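Long-range contact in thiosulfate sulfurtransferase RDL2, mitochondrial (Saccharomyces cerevisiae, PDB 6K6R), which catalyses the transfer of sulfane sulfur from thiosulfate to cyanide, yielding thiocyanate and sulfite: residues R55-V60 with N70-S75. Residues are numbered along the deposited sequence; the frame is centred on the assembly and turned at random.
Sequences REPKEV and NIPVNS
Asn70 ND2 donates to Arg55 O at 3.0 Å, and the N-H...O angle of 166° marks the bond as nearly straight. The acceptor lies almost in the Asn70 amide plane, whereas the donor is tilted from the carbonyl plane of Arg55. With CG anti to the backbone N (chi1 -178°), the Asn70 amide reaches toward 55-60; its ND2 also bonds Asp53 O, so one nitrogen serves two backbone carbonyls. Replacing this asparagine by an alanine would take ND2 away, probably leaving both Arg55 O and Asp53 O without that donor and opening a gap beside Pro57 and Val60.

The carboxylate of Glu56 makes the second polar link. Its chain bends at chi2 (-53°), bringing OE2 to Ser75 N at 3.0 Å in a weak bond, while OE1 faces Ser75 OG. From 55-60 itself, Lys58 NZ closes a salt bridge of 2.9 Å on the anti lone pair of Glu56 OE1. A water donates to OE2 and accepts from Asn74 N.

In the rhodanese-like fold, residues 55-60 follow strand 49-53 and carry the short helix 57-60, while residues 70-75 lead out of the neighbouring edge strand 69-70 of the parallel sheet; Glu56 is the N-cap, its O accepting from Glu59 N and Val60 N. The side chains of Glu56 and Asn74 also touch Arg111 of helix 111-121.

Van der Waals contacts complete the interface. Pro57 CG and Val60 CG2 approach Asn70 OD1 to 3.5 and 3.6 Å respectively, and the side chains of Pro57 and Pro72 cross at about a right angle, with Pro57 CD 4.1 Å from Pro72 CB.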
ATOM      1  N   ARG A  55      -3.984  -3.633   5.587  1.00 29.80           N
ATOM      2  CA  ARG A  55      -4.949  -4.157   6.537  1.00 25.49           C
ATOM      3  C   ARG A  55      -5.547  -5.465   6.023  1.00 28.12           C
ATOM      4  O   ARG A  55      -5.392  -5.842   4.858  1.00 26.74           O
ATOM      5  CB  ARG A  55      -6.064  -3.145   6.793  1.00 29.07           C
ATOM      6  CG  ARG A  55      -5.639  -1.904   7.554  1.00 25.91           C
ATOM      7  CD  ARG A  55      -6.754  -0.876   7.539  1.00 23.01           C
ATOM      8  NE  ARG A  55      -7.302  -0.712   6.196  1.00 26.82           N
ATOM      9  CZ  ARG A  55      -8.497  -0.193   5.934  1.00 27.75           C
ATOM     10  NH1 ARG A  55      -9.277   0.214   6.926  1.00 32.57           N
ATOM     11  NH2 ARG A  55      -8.912  -0.083   4.680  1.00 28.53           N
ATOM     12  N   GLU A  56      -6.240  -6.162   6.918  1.00 31.21           N
ATOM     13  CA  GLU A  56      -6.952  -7.361   6.523  1.00 35.10           C
ATOM     14  C   GLU A  56      -8.198  -6.985   5.723  1.00 33.33           C
ATOM     15  O   GLU A  56      -8.804  -5.937   5.965  1.00 39.10           O
ATOM     16  CB  GLU A  56      -7.342  -8.179   7.751  1.00 26.15           C
ATOM     17  CG  GLU A  56      -6.173  -8.891   8.407  1.00 20.08           C
ATOM     18  CD  GLU A  56      -5.384  -9.735   7.424  1.00 28.64           C
ATOM     19  OE1 GLU A  56      -6.012 -10.473   6.637  1.00 33.79           O
ATOM     20  OE2 GLU A  56      -4.138  -9.659   7.433  1.00 28.17           O
ATOM     21  N   PRO A  57      -8.593  -7.817   4.756  1.00 32.25           N
ATOM     22  CA  PRO A  57      -9.815  -7.519   3.990  1.00 35.68           C
ATOM     23  C   PRO A  57     -11.029  -7.303   4.872  1.00 35.87           C
ATOM     24  O   PRO A  57     -11.968  -6.602   4.473  1.00 30.28           O
ATOM     25  CB  PRO A  57      -9.980  -8.757   3.097  1.00 26.47           C
ATOM     26  CG  PRO A  57      -8.619  -9.345   3.003  1.00 23.50           C
ATOM     27  CD  PRO A  57      -7.951  -9.066   4.314  1.00 26.33           C
ATOM     28  N   LYS A  58     -11.027  -7.886   6.074  1.00 40.46           N
ATOM     29  CA  LYS A  58     -12.113  -7.653   7.018  1.00 38.28           C
ATOM     30  C   LYS A  58     -12.204  -6.180   7.402  1.00 44.08           C
ATOM     31  O   LYS A  58     -13.306  -5.635   7.537  1.00 42.16           O
ATOM     32  CB  LYS A  58     -11.942  -8.544   8.259  1.00 40.78           C
ATOM     33  CG  LYS A  58     -11.653 -10.044   7.990  1.00 60.54           C
ATOM     34  CD  LYS A  58     -10.182 -10.343   7.683  1.00 48.59           C
ATOM     35  CE  LYS A  58     -10.028 -11.570   6.791  1.00 43.74           C
ATOM     36  NZ  LYS A  58      -8.629 -11.735   6.297  1.00 40.33           N
ATOM     37  N   GLU A  59     -11.059  -5.512   7.561  1.00 40.74           N
ATOM     38  CA  GLU A  59     -11.066  -4.089   7.886  1.00 27.02           C
ATOM     39  C   GLU A  59     -11.342  -3.218   6.666  1.00 33.26           C
ATOM     40  O   GLU A  59     -11.913  -2.130   6.802  1.00 34.71           O
ATOM     41  CB  GLU A  59      -9.733  -3.682   8.518  1.00 35.21           C
ATOM     42  CG  GLU A  59      -9.310  -4.555   9.683  1.00 35.10           C
ATOM     43  CD  GLU A  59      -7.859  -4.347  10.064  1.00 43.75           C
ATOM     44  OE1 GLU A  59      -7.037  -5.249   9.793  1.00 32.58           O
ATOM     45  OE2 GLU A  59      -7.542  -3.281  10.633  1.00 30.93           O
ATOM     46  N   VAL A  60     -10.943  -3.672   5.474  1.00 30.26           N
ATOM     47  CA  VAL A  60     -11.199  -2.909   4.258  1.00 33.34           C
ATOM     48  C   VAL A  60     -12.690  -2.810   3.962  1.00 38.27           C
ATOM     49  O   VAL A  60     -13.120  -1.894   3.251  1.00 40.12           O
ATOM     50  CB  VAL A  60     -10.441  -3.534   3.071  1.00 34.02           C
ATOM     51  CG1 VAL A  60     -10.385  -2.568   1.901  1.00 33.95           C
ATOM     52  CG2 VAL A  60      -9.035  -3.929   3.493  1.00 32.88           C
ATOM     53  N   ASN A  70      -5.130  -3.955  -2.011  1.00 34.20           N
ATOM     54  CA  ASN A  70      -5.103  -4.569  -0.689  1.00 26.16           C
ATOM     55  C   ASN A  70      -4.147  -5.755  -0.715  1.00 22.41           C
ATOM     56  O   ASN A  70      -4.397  -6.751  -1.402  1.00 26.20           O
ATOM     57  CB  ASN A  70      -6.504  -5.003  -0.261  1.00 19.47           C
ATOM     58  CG  ASN A  70      -6.528  -5.612   1.131  1.00 28.73           C
ATOM     59  OD1 ASN A  70      -7.380  -6.442   1.441  1.00 39.20           O
ATOM     60  ND2 ASN A  70      -5.592  -5.194   1.979  1.00 25.50           N
ATOM     61  N   ILE A  71      -3.049  -5.639   0.024  1.00 31.85           N
ATOM     62  CA  ILE A  71      -2.112  -6.742   0.218  1.00 33.80           C
ATOM     63  C   ILE A  71      -1.945  -6.939   1.720  1.00 27.66           C
ATOM     64  O   ILE A  71      -1.107  -6.270   2.343  1.00 28.85           O
ATOM     65  CB  ILE A  71      -0.769  -6.473  -0.478  1.00 26.09           C
ATOM     66  CG1 ILE A  71      -0.981  -6.238  -1.976  1.00 27.58           C
ATOM     67  CG2 ILE A  71       0.188  -7.634  -0.262  1.00 19.88           C
ATOM     68  CD1 ILE A  71       0.307  -6.145  -2.768  1.00 36.05           C
ATOM     69  N   PRO A  72      -2.719  -7.829   2.342  1.00 33.22           N
ATOM     70  CA  PRO A  72      -2.681  -7.946   3.806  1.00 30.32           C
ATOM     71  C   PRO A  72      -1.374  -8.571   4.276  1.00 27.56           C
ATOM     72  O   PRO A  72      -0.990  -9.654   3.831  1.00 27.31           O
ATOM     73  CB  PRO A  72      -3.887  -8.837   4.124  1.00 21.73           C
ATOM     74  CG  PRO A  72      -4.111  -9.631   2.883  1.00 23.20           C
ATOM     75  CD  PRO A  72      -3.649  -8.789   1.723  1.00 24.80           C
ATOM     76  N   VAL A  73      -0.693  -7.873   5.186  1.00 30.46           N
ATOM     77  CA  VAL A  73       0.623  -8.316   5.633  1.00 27.67           C
ATOM     78  C   VAL A  73       0.503  -9.457   6.639  1.00 26.10           C
ATOM     79  O   VAL A  73       1.302 -10.399   6.621  1.00 24.33           O
ATOM     80  CB  VAL A  73       1.416  -7.122   6.201  1.00 21.99           C
ATOM     81  CG1 VAL A  73       0.598  -6.376   7.246  1.00 18.57           C
ATOM     82  CG2 VAL A  73       2.747  -7.580   6.776  1.00 18.35           C
ATOM     83  N   ASN A  74      -0.497  -9.401   7.524  1.00 23.93           N
ATOM     84  CA  ASN A  74      -0.684 -10.472   8.497  1.00 33.75           C
ATOM     85  C   ASN A  74      -1.072 -11.777   7.811  1.00 30.69           C
ATOM     86  O   ASN A  74      -0.518 -12.839   8.115  1.00 37.41           O
ATOM     87  CB  ASN A  74      -1.744 -10.075   9.525  1.00 30.82           C
ATOM     88  CG  ASN A  74      -1.216  -9.111  10.568  1.00 37.95           C
ATOM     89  OD1 ASN A  74      -0.007  -8.965  10.741  1.00 44.74           O
ATOM     90  ND2 ASN A  74      -2.125  -8.446  11.269  1.00 33.56           N
ATOM     91  N   SER A  75      -2.024 -11.716   6.878  1.00 38.75           N
ATOM     92  CA  SER A  75      -2.487 -12.930   6.213  1.00 30.46           C
ATOM     93  C   SER A  75      -1.440 -13.468   5.246  1.00 36.70           C
ATOM     94  O   SER A  75      -1.087 -14.651   5.294  1.00 32.92           O
ATOM     95  CB  SER A  75      -3.806 -12.662   5.485  1.00 26.22           C
ATOM     96  OG  SER A  75      -4.871 -12.502   6.404  1.00 35.16           O
TER
HETATM   97  O   HOH W   1      -2.683  -7.232   8.236  1.00 24.46           O